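Local coordinates for outer membrane lipoprotein carrier protein LolA (Thermus thermophilus, PDB 2YZY) that is of undetermined function but probably shields the acyl chains of lipoproteins as a periplasmic carrier on their way to the outer membrane, at residues A[54-59]-A[188-193]; A[20-25]-A[45-50]. One frame throughout, in Å; residues are numbered along the deposited sequence.

Contact 1 of 2, residues A[54-59]-A[188-193]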
ATOM      1  N   ARG A  54       5.340   0.509  -7.392  1.00 10.05           N
ATOM      2  CA  ARG A  54       5.381  -0.903  -7.766  1.00  9.94           C
ATOM      3  C   ARG A  54       5.108  -1.768  -6.548  1.00  9.33           C
ATOM      4  O   ARG A  54       5.634  -1.512  -5.471  1.00  9.84           O
ATOM      5  CB  ARG A  54       6.750  -1.275  -8.364  1.00  8.10           C
ATOM      6  CG  ARG A  54       6.858  -2.727  -8.868  1.00  8.85           C
ATOM      7  CD  ARG A  54       8.224  -2.985  -9.502  1.00  8.37           C
ATOM      8  NE  ARG A  54       8.426  -4.378  -9.910  1.00  8.45           N
ATOM      9  CZ  ARG A  54       8.520  -4.789 -11.172  1.00  7.42           C
ATOM     10  NH1 ARG A  54       8.420  -3.922 -12.175  1.00  8.90           N
ATOM     11  NH2 ARG A  54       8.751  -6.069 -11.433  1.00  8.39           N
ATOM     12  N   VAL A  55       4.260  -2.776  -6.720  1.00  8.21           N
ATOM     13  CA  VAL A  55       3.931  -3.693  -5.636  1.00  8.96           C
ATOM     14  C   VAL A  55       4.247  -5.098  -6.132  1.00  8.90           C
ATOM     15  O   VAL A  55       3.814  -5.494  -7.218  1.00 10.70           O
ATOM     16  CB  VAL A  55       2.439  -3.604  -5.254  1.00  9.82           C
ATOM     17  CG1 VAL A  55       2.137  -4.580  -4.118  1.00 11.01           C
ATOM     18  CG2 VAL A  55       2.094  -2.169  -4.847  1.00 11.17           C
ATOM     19  N   GLU A  56       5.024  -5.840  -5.348  1.00  7.07           N
ATOM     20  CA  GLU A  56       5.422  -7.201  -5.711  1.00  6.47           C
ATOM     21  C   GLU A  56       4.856  -8.169  -4.685  1.00  6.53           C
ATOM     22  O   GLU A  56       5.121  -8.049  -3.493  1.00  8.79           O
ATOM     23  CB  GLU A  56       6.950  -7.294  -5.763  1.00  8.46           C
ATOM     24  CG  GLU A  56       7.545  -6.403  -6.853  1.00  9.17           C
ATOM     25  CD  GLU A  56       9.059  -6.411  -6.893  1.00 11.14           C
ATOM     26  OE1 GLU A  56       9.683  -7.236  -6.191  1.00 11.19           O
ATOM     27  OE2 GLU A  56       9.625  -5.587  -7.646  1.00 10.09           O
ATOM     28  N   PHE A  57       4.080  -9.138  -5.157  1.00  7.15           N
ATOM     29  CA  PHE A  57       3.442 -10.095  -4.264  1.00  7.28           C
ATOM     30  C   PHE A  57       4.236 -11.356  -3.978  1.00  6.59           C
ATOM     31  O   PHE A  57       4.841 -11.948  -4.877  1.00  7.87           O
ATOM     32  CB  PHE A  57       2.067 -10.449  -4.828  1.00  8.87           C
ATOM     33  CG  PHE A  57       1.162  -9.264  -4.957  1.00 10.58           C
ATOM     34  CD1 PHE A  57       0.395  -8.839  -3.877  1.00 11.87           C
ATOM     35  CD2 PHE A  57       1.114  -8.536  -6.142  1.00 12.24           C
ATOM     36  CE1 PHE A  57      -0.405  -7.703  -3.977  1.00 13.91           C
ATOM     37  CE2 PHE A  57       0.317  -7.397  -6.251  1.00 13.01           C
ATOM     38  CZ  PHE A  57      -0.443  -6.981  -5.166  1.00 13.00           C
ATOM     39  N   LEU A  58       4.216 -11.758  -2.708  1.00  6.86           N
ATOM     40  CA  LEU A  58       4.917 -12.948  -2.241  1.00  6.62           C
ATOM     41  C   LEU A  58       3.964 -14.026  -1.709  1.00  7.78           C
ATOM     42  O   LEU A  58       4.259 -15.216  -1.793  1.00  9.56           O
ATOM     43  CB  LEU A  58       5.927 -12.553  -1.158  1.00  7.89           C
ATOM     44  CG  LEU A  58       7.074 -11.673  -1.669  1.00  9.15           C
ATOM     45  CD1 LEU A  58       7.846 -11.090  -0.494  1.00 12.35           C
ATOM     46  CD2 LEU A  58       7.991 -12.491  -2.565  1.00  9.07           C
ATOM     47  N   LYS A  59       2.837 -13.598  -1.143  1.00  8.26           N
ATOM     48  CA  LYS A  59       1.818 -14.506  -0.611  1.00  8.12           C
ATOM     49  C   LYS A  59       0.466 -13.853  -0.865  1.00  8.99           C
ATOM     50  O   LYS A  59       0.362 -12.631  -0.869  1.00  7.58           O
ATOM     51  CB  LYS A  59       1.992 -14.704   0.893  1.00  7.74           C
ATOM     52  CG  LYS A  59       3.297 -15.344   1.313  1.00  8.35           C
ATOM     53  CD  LYS A  59       3.305 -15.519   2.827  1.00 10.15           C
ATOM     54  CE  LYS A  59       4.635 -16.033   3.326  1.00 13.67           C
ATOM     55  NZ  LYS A  59       4.615 -16.153   4.812  1.00 16.17           N
ATOM     56  N   LEU A 188      11.870  -0.002 -11.435  1.00  9.28           N
ATOM     57  CA  LEU A 188      10.428  -0.116 -11.240  1.00  9.12           C
ATOM     58  C   LEU A 188       9.579  -0.446 -12.462  1.00  9.29           C
ATOM     59  O   LEU A 188       8.458  -0.947 -12.319  1.00 10.45           O
ATOM     60  CB  LEU A 188       9.903   1.148 -10.553  1.00  9.71           C
ATOM     61  CG  LEU A 188      10.618   1.495  -9.241  1.00 11.55           C
ATOM     62  CD1 LEU A 188       9.854   2.609  -8.540  1.00 14.27           C
ATOM     63  CD2 LEU A 188      10.713   0.271  -8.337  1.00 12.23           C
ATOM     64  N   LYS A 189      10.097  -0.182 -13.658  1.00 10.29           N
ATOM     65  CA  LYS A 189       9.344  -0.488 -14.870  1.00 11.08           C
ATOM     66  C   LYS A 189       9.818  -1.757 -15.569  1.00 11.98           C
ATOM     67  O   LYS A 189       9.465  -2.006 -16.724  1.00 13.13           O
ATOM     68  CB  LYS A 189       9.398   0.690 -15.847  1.00 14.11           C
ATOM     69  CG  LYS A 189       8.606   1.901 -15.385  1.00 15.40           C
ATOM     70  CD  LYS A 189       8.542   2.973 -16.468  1.00 22.40           C
ATOM     71  CE  LYS A 189       9.924   3.492 -16.820  1.00 26.16           C
ATOM     72  NZ  LYS A 189       9.883   4.542 -17.879  1.00 30.79           N
ATOM     73  N   ARG A 190      10.618  -2.563 -14.880  1.00 10.80           N
ATOM     74  CA  ARG A 190      11.101  -3.802 -15.478  1.00 10.78           C
ATOM     75  C   ARG A 190       9.950  -4.794 -15.599  1.00 10.78           C
ATOM     76  O   ARG A 190       9.008  -4.771 -14.802  1.00 10.21           O
ATOM     77  CB  ARG A 190      12.229  -4.407 -14.634  1.00  8.61           C
ATOM     78  CG  ARG A 190      11.801  -4.986 -13.291  1.00  8.06           C
ATOM     79  CD  ARG A 190      13.029  -5.425 -12.505  1.00  7.74           C
ATOM     80  NE  ARG A 190      12.686  -6.209 -11.318  1.00  8.34           N
ATOM     81  CZ  ARG A 190      12.141  -5.711 -10.211  1.00  7.89           C
ATOM     82  NH1 ARG A 190      11.872  -4.415 -10.115  1.00  9.48           N
ATOM     83  NH2 ARG A 190      11.855  -6.522  -9.197  1.00  9.07           N
ATOM     84  N   TYR A 191      10.024  -5.662 -16.602  1.00 11.57           N
ATOM     85  CA  TYR A 191       8.988  -6.662 -16.831  1.00 12.16           C
ATOM     86  C   TYR A 191       9.559  -7.832 -17.627  1.00 13.09           C
ATOM     87  O   TYR A 191      10.568  -7.689 -18.319  1.00 13.85           O
ATOM     88  CB  TYR A 191       7.827  -6.035 -17.614  1.00 14.46           C
ATOM     89  CG  TYR A 191       8.230  -5.579 -18.998  1.00 17.48           C
ATOM     90  CD1 TYR A 191       8.313  -6.485 -20.056  1.00 19.97           C
ATOM     91  CD2 TYR A 191       8.591  -4.255 -19.238  1.00 19.38           C
ATOM     92  CE1 TYR A 191       8.750  -6.084 -21.317  1.00 19.83           C
ATOM     93  CE2 TYR A 191       9.031  -3.844 -20.495  1.00 19.56           C
ATOM     94  CZ  TYR A 191       9.108  -4.764 -21.528  1.00 20.87           C
ATOM     95  OH  TYR A 191       9.552  -4.363 -22.770  1.00 23.96           O
ATOM     96  N   PRO A 192       8.926  -9.010 -17.529  1.00 11.71           N
ATOM     97  CA  PRO A 192       9.393 -10.190 -18.261  1.00 14.23           C
ATOM     98  C   PRO A 192       9.228  -9.930 -19.753  1.00 15.57           C
ATOM     99  O   PRO A 192       8.131  -9.625 -20.218  1.00 14.39           O
ATOM    100  CB  PRO A 192       8.466 -11.295 -17.758  1.00 14.37           C
ATOM    101  CG  PRO A 192       8.124 -10.839 -16.366  1.00 14.97           C
ATOM    102  CD  PRO A 192       7.866  -9.372 -16.573  1.00 13.49           C
ATOM    103  N   LYS A 193      10.317 -10.054 -20.504  1.00 17.89           N
ATOM    104  CA  LYS A 193      10.278  -9.796 -21.933  1.00 19.59           C
ATOM    105  C   LYS A 193       9.333 -10.701 -22.718  1.00 18.86           C
ATOM    106  O   LYS A 193       8.872 -10.329 -23.796  1.00 20.07           O
ATOM    107  CB  LYS A 193      11.690  -9.892 -22.518  1.00 21.99           C
ATOM    108  CG  LYS A 193      12.672  -8.882 -21.936  1.00 26.26           C
ATOM    109  CD  LYS A 193      12.167  -7.457 -22.107  1.00 27.15           C
ATOM    110  CE  LYS A 193      13.227  -6.443 -21.709  1.00 29.35           C
ATOM    111  NZ  LYS A 193      14.419  -6.531 -22.595  1.00 30.94           N
TER
HETATM  112  O   HOH W   1      11.076  -3.233  -7.513  1.00 11.23           O
HETATM  113  O   HOH W   2      10.977  -9.374  -8.160  1.00 21.53           O
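Arg-54 and Leu-188 bring the two backbones nearest, their CA atoms 6.2 Å apart, where strand 52-59 passes the end of helix 185-188 and the irregular chain after it; no backbone-to-backbone hydrogen bond joins them. Arg-54 spans the gap with an extended side chain, CG anti to the backbone N (chi1 -176°), and its NH1 is shared between two carbonyls. The bond from Arg-54 NH1 to Arg-190 O is 2.8 Å and nearly straight at 168°; the one to Leu-188 O, 3.0 Å, leaves in the guanidinium plane but reaches the oxygen from above its carbonyl plane. In the LolA-like fold, an unclosed, mostly antiparallel beta-barrel, these bonds join strand 52-59 to the irregular chain between helix 185-188 and strand 196-199. Arg-190, its chain extended from CG to NE, crosses Arg-54 at about a right angle, so that the guanidinium groups stack, centres 3.9 Å apart and planes at 21°. Glu-56 probably offsets the like charges: its OE2 accepts from Arg-54 NE at 2.8 Å and from Arg-190 NH2 at 2.9 Å, the latter from above the carboxylate plane, giving a three-residue salt-bridge network. Water 1 links Glu-56 OE2 to Arg-190 NH1, which also bonds Gln-187 O. Phe-67, from the adjoining strand, makes a cation-pi contact with Arg-54. Beside the polar cluster, Leu-188 CD2 packs 4.3 Å from Arg-54 CB.

Contact 2 of 2, residues A[20-25]-A[45-50]; sequences STPWQA and YALPQA
Trp-23 holds CG between its backbone N and carbonyl carbon (chi1 58°), which helps lay the indole over the methyl of Ala-46. The two residues face each other in the beta hairpin of strands 23-30 and 39-47, whose short segments run at 167° as antiparallel neighbours in the LolA-like fold. They form a hydrogen-bonded pair: Trp-23 N reaches Ala-46 O at 3.1 Å, and Ala-46 N returns to Trp-23 O at 2.9 Å. Ala-46 CB stands 3.6 Å from the centroid of the five-membered ring of Trp-23, a CH-pi contact over the face. An alanine in place of Trp-23 would probably leave the Ala-46 methyl without its aromatic cover and open a gap beside Phe-53, which the indole also touches. Gln-24 and Tyr-45, the next, non-hydrogen-bonded pair, project from the other face; the amide is turned 82° from the ring, and Gln-24 OE1 comes to the ring edge, 3.3 Å from Tyr-45 CE1. Just before strand 23-30, Pro-22 CG presses tightly on Leu-47 CD1 at 3.3 Å, at the end of strand 39-47. Beyond them water 3 joins the loop before strand 23-30 to the 3-10 turn at 48-50, donating to Ser-20 O and accepting from Gln-49 N, each at 2.9 Å.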
ATOM      1  N   SER A  20       8.098  12.171   0.194  1.00 19.40           N
ATOM      2  CA  SER A  20       8.281  12.733  -1.141  1.00 21.07           C
ATOM      3  C   SER A  20       9.535  12.199  -1.835  1.00 19.50           C
ATOM      4  O   SER A  20       9.742  12.441  -3.023  1.00 20.48           O
ATOM      5  CB  SER A  20       8.338  14.262  -1.060  1.00 21.30           C
ATOM      6  OG  SER A  20       9.413  14.692  -0.244  1.00 24.97           O
ATOM      7  N   THR A  21      10.372  11.480  -1.090  1.00 18.37           N
ATOM      8  CA  THR A  21      11.591  10.895  -1.644  1.00 16.72           C
ATOM      9  C   THR A  21      11.358   9.389  -1.788  1.00 14.77           C
ATOM     10  O   THR A  21      10.440   8.841  -1.181  1.00 14.31           O
ATOM     11  CB  THR A  21      12.811  11.149  -0.732  1.00 18.65           C
ATOM     12  OG1 THR A  21      12.523  10.698   0.596  1.00 23.90           O
ATOM     13  CG2 THR A  21      13.154  12.637  -0.704  1.00 22.48           C
ATOM     14  N   PRO A  22      12.187   8.700  -2.587  1.00 13.85           N
ATOM     15  CA  PRO A  22      12.013   7.256  -2.778  1.00 11.92           C
ATOM     16  C   PRO A  22      12.047   6.414  -1.508  1.00 10.91           C
ATOM     17  O   PRO A  22      12.826   6.670  -0.586  1.00 12.32           O
ATOM     18  CB  PRO A  22      13.149   6.889  -3.734  1.00 13.43           C
ATOM     19  CG  PRO A  22      13.390   8.157  -4.485  1.00 15.81           C
ATOM     20  CD  PRO A  22      13.298   9.206  -3.412  1.00 15.02           C
ATOM     21  N   TRP A  23      11.191   5.401  -1.472  1.00 10.18           N
ATOM     22  CA  TRP A  23      11.137   4.510  -0.327  1.00  8.93           C
ATOM     23  C   TRP A  23      10.582   3.155  -0.733  1.00  9.34           C
ATOM     24  O   TRP A  23      10.006   2.999  -1.809  1.00  7.79           O
ATOM     25  CB  TRP A  23      10.277   5.114   0.798  1.00 10.09           C
ATOM     26  CG  TRP A  23       8.856   5.437   0.411  1.00  9.98           C
ATOM     27  CD1 TRP A  23       8.381   6.627  -0.067  1.00 10.39           C
ATOM     28  CD2 TRP A  23       7.736   4.540   0.433  1.00  9.34           C
ATOM     29  NE1 TRP A  23       7.037   6.526  -0.345  1.00 10.50           N
ATOM     30  CE2 TRP A  23       6.616   5.255  -0.050  1.00  9.90           C
ATOM     31  CE3 TRP A  23       7.573   3.200   0.812  1.00 10.31           C
ATOM     32  CZ2 TRP A  23       5.349   4.675  -0.168  1.00 10.80           C
ATOM     33  CZ3 TRP A  23       6.311   2.621   0.695  1.00 11.66           C
ATOM     34  CH2 TRP A  23       5.216   3.362   0.207  1.00  8.84           C
ATOM     35  N   GLN A  24      10.791   2.171   0.131  1.00  9.27           N
ATOM     36  CA  GLN A  24      10.285   0.831  -0.102  1.00  9.64           C
ATOM     37  C   GLN A  24       9.855   0.265   1.236  1.00  9.71           C
ATOM     38  O   GLN A  24      10.275   0.752   2.295  1.00 10.19           O
ATOM     39  CB  GLN A  24      11.336  -0.055  -0.793  1.00 11.37           C
ATOM     40  CG  GLN A  24      12.720  -0.095  -0.172  1.00 11.96           C
ATOM     41  CD  GLN A  24      13.740  -0.744  -1.106  1.00 14.31           C
ATOM     42  OE1 GLN A  24      13.872  -0.351  -2.262  1.00 13.60           O
ATOM     43  NE2 GLN A  24      14.462  -1.735  -0.607  1.00 17.06           N
ATOM     44  N   ALA A  25       8.991  -0.741   1.193  1.00  8.85           N
ATOM     45  CA  ALA A  25       8.484  -1.333   2.417  1.00  7.85           C
ATOM     46  C   ALA A  25       7.979  -2.745   2.197  1.00  9.18           C
ATOM     47  O   ALA A  25       7.875  -3.221   1.067  1.00 10.36           O
ATOM     48  CB  ALA A  25       7.353  -0.469   2.973  1.00  9.09           C
ATOM     49  N   TYR A  45       7.309  -0.363  -3.573  1.00  8.29           N
ATOM     50  CA  TYR A  45       8.344   0.571  -4.008  1.00  7.83           C
ATOM     51  C   TYR A  45       7.719   1.858  -4.503  1.00  7.86           C
ATOM     52  O   TYR A  45       6.739   1.833  -5.246  1.00  9.09           O
ATOM     53  CB  TYR A  45       9.159  -0.050  -5.144  1.00  6.63           C
ATOM     54  CG  TYR A  45       9.863  -1.313  -4.734  1.00  6.10           C
ATOM     55  CD1 TYR A  45      11.159  -1.274  -4.227  1.00  6.53           C
ATOM     56  CD2 TYR A  45       9.204  -2.544  -4.780  1.00  6.43           C
ATOM     57  CE1 TYR A  45      11.785  -2.426  -3.768  1.00  7.58           C
ATOM     58  CE2 TYR A  45       9.817  -3.699  -4.321  1.00  7.76           C
ATOM     59  CZ  TYR A  45      11.105  -3.632  -3.816  1.00  6.95           C
ATOM     60  OH  TYR A  45      11.703  -4.775  -3.340  1.00  8.28           O
ATOM     61  N   ALA A  46       8.306   2.983  -4.110  1.00  8.75           N
ATOM     62  CA  ALA A  46       7.779   4.276  -4.521  1.00  8.59           C
ATOM     63  C   ALA A  46       8.862   5.239  -4.977  1.00  8.65           C
ATOM     64  O   ALA A  46       9.883   5.402  -4.313  1.00  9.69           O
ATOM     65  CB  ALA A  46       6.997   4.907  -3.367  1.00  9.82           C
ATOM     66  N   LEU A  47       8.624   5.864  -6.126  1.00 10.71           N
ATOM     67  CA  LEU A  47       9.522   6.870  -6.682  1.00 11.27           C
ATOM     68  C   LEU A  47       8.567   8.033  -6.965  1.00 14.68           C
ATOM     69  O   LEU A  47       8.134   8.241  -8.098  1.00 13.61           O
ATOM     70  CB  LEU A  47      10.174   6.359  -7.973  1.00 13.21           C
ATOM     71  CG  LEU A  47      11.252   7.239  -8.619  1.00 15.23           C
ATOM     72  CD1 LEU A  47      12.304   7.630  -7.592  1.00 18.76           C
ATOM     73  CD2 LEU A  47      11.889   6.488  -9.775  1.00 15.08           C
ATOM     74  N   PRO A  48       8.212   8.793  -5.914  1.00 15.59           N
ATOM     75  CA  PRO A  48       7.300   9.942  -5.971  1.00 18.47           C
ATOM     76  C   PRO A  48       7.531  10.962  -7.077  1.00 19.19           C
ATOM     77  O   PRO A  48       6.592  11.348  -7.770  1.00 20.51           O
ATOM     78  CB  PRO A  48       7.445  10.564  -4.585  1.00 17.81           C
ATOM     79  CG  PRO A  48       7.714   9.377  -3.719  1.00 17.54           C
ATOM     80  CD  PRO A  48       8.723   8.611  -4.543  1.00 16.16           C
ATOM     81  N   GLN A  49       8.773  11.400  -7.243  1.00 21.92           N
ATOM     82  CA  GLN A  49       9.083  12.398  -8.262  1.00 23.99           C
ATOM     83  C   GLN A  49       8.728  11.951  -9.679  1.00 24.44           C
ATOM     84  O   GLN A  49       8.414  12.781 -10.536  1.00 24.40           O
ATOM     85  CB  GLN A  49      10.562  12.782  -8.185  1.00 26.60           C
ATOM     86  CG  GLN A  49      10.949  13.925  -9.106  1.00 31.17           C
ATOM     87  CD  GLN A  49      12.286  14.538  -8.737  1.00 33.99           C
ATOM     88  OE1 GLN A  49      13.309  13.855  -8.701  1.00 36.16           O
ATOM     89  NE2 GLN A  49      12.282  15.838  -8.457  1.00 35.97           N
ATOM     90  N   ALA A  50       8.765  10.645  -9.923  1.00 22.58           N
ATOM     91  CA  ALA A  50       8.442  10.108 -11.241  1.00 22.16           C
ATOM     92  C   ALA A  50       7.016   9.564 -11.280  1.00 20.44           C
ATOM     93  O   ALA A  50       6.572   9.035 -12.300  1.00 21.05           O
ATOM     94  CB  ALA A  50       9.431   9.002 -11.610  1.00 21.86           C
TER
HETATM   95  O   HOH W   3      10.835  10.955  -5.242  1.00 21.06           O

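Strands 39-47 and 52-59 are neighbours, so contacts 1 and 2 meet directly: Arg-54 O lies 2.8 Å from Tyr-45 N, a probable hydrogen bond, and Leu-188 packs on both Tyr-45 and Leu-47. Their centres are about 15 Å apart. Contact 1 is partly buried and joins segments 129 residues apart at their closest ends, a strand and a loop that share no backbone-to-backbone bonds; side chains bridge them through charge, stacking and carbonyl bonds. Contact 2 is a surface contact within a hairpin, where paired backbones carry the bonds and mostly apolar groups fill in. It nevertheless has the larger interface, 412 against 244 Å².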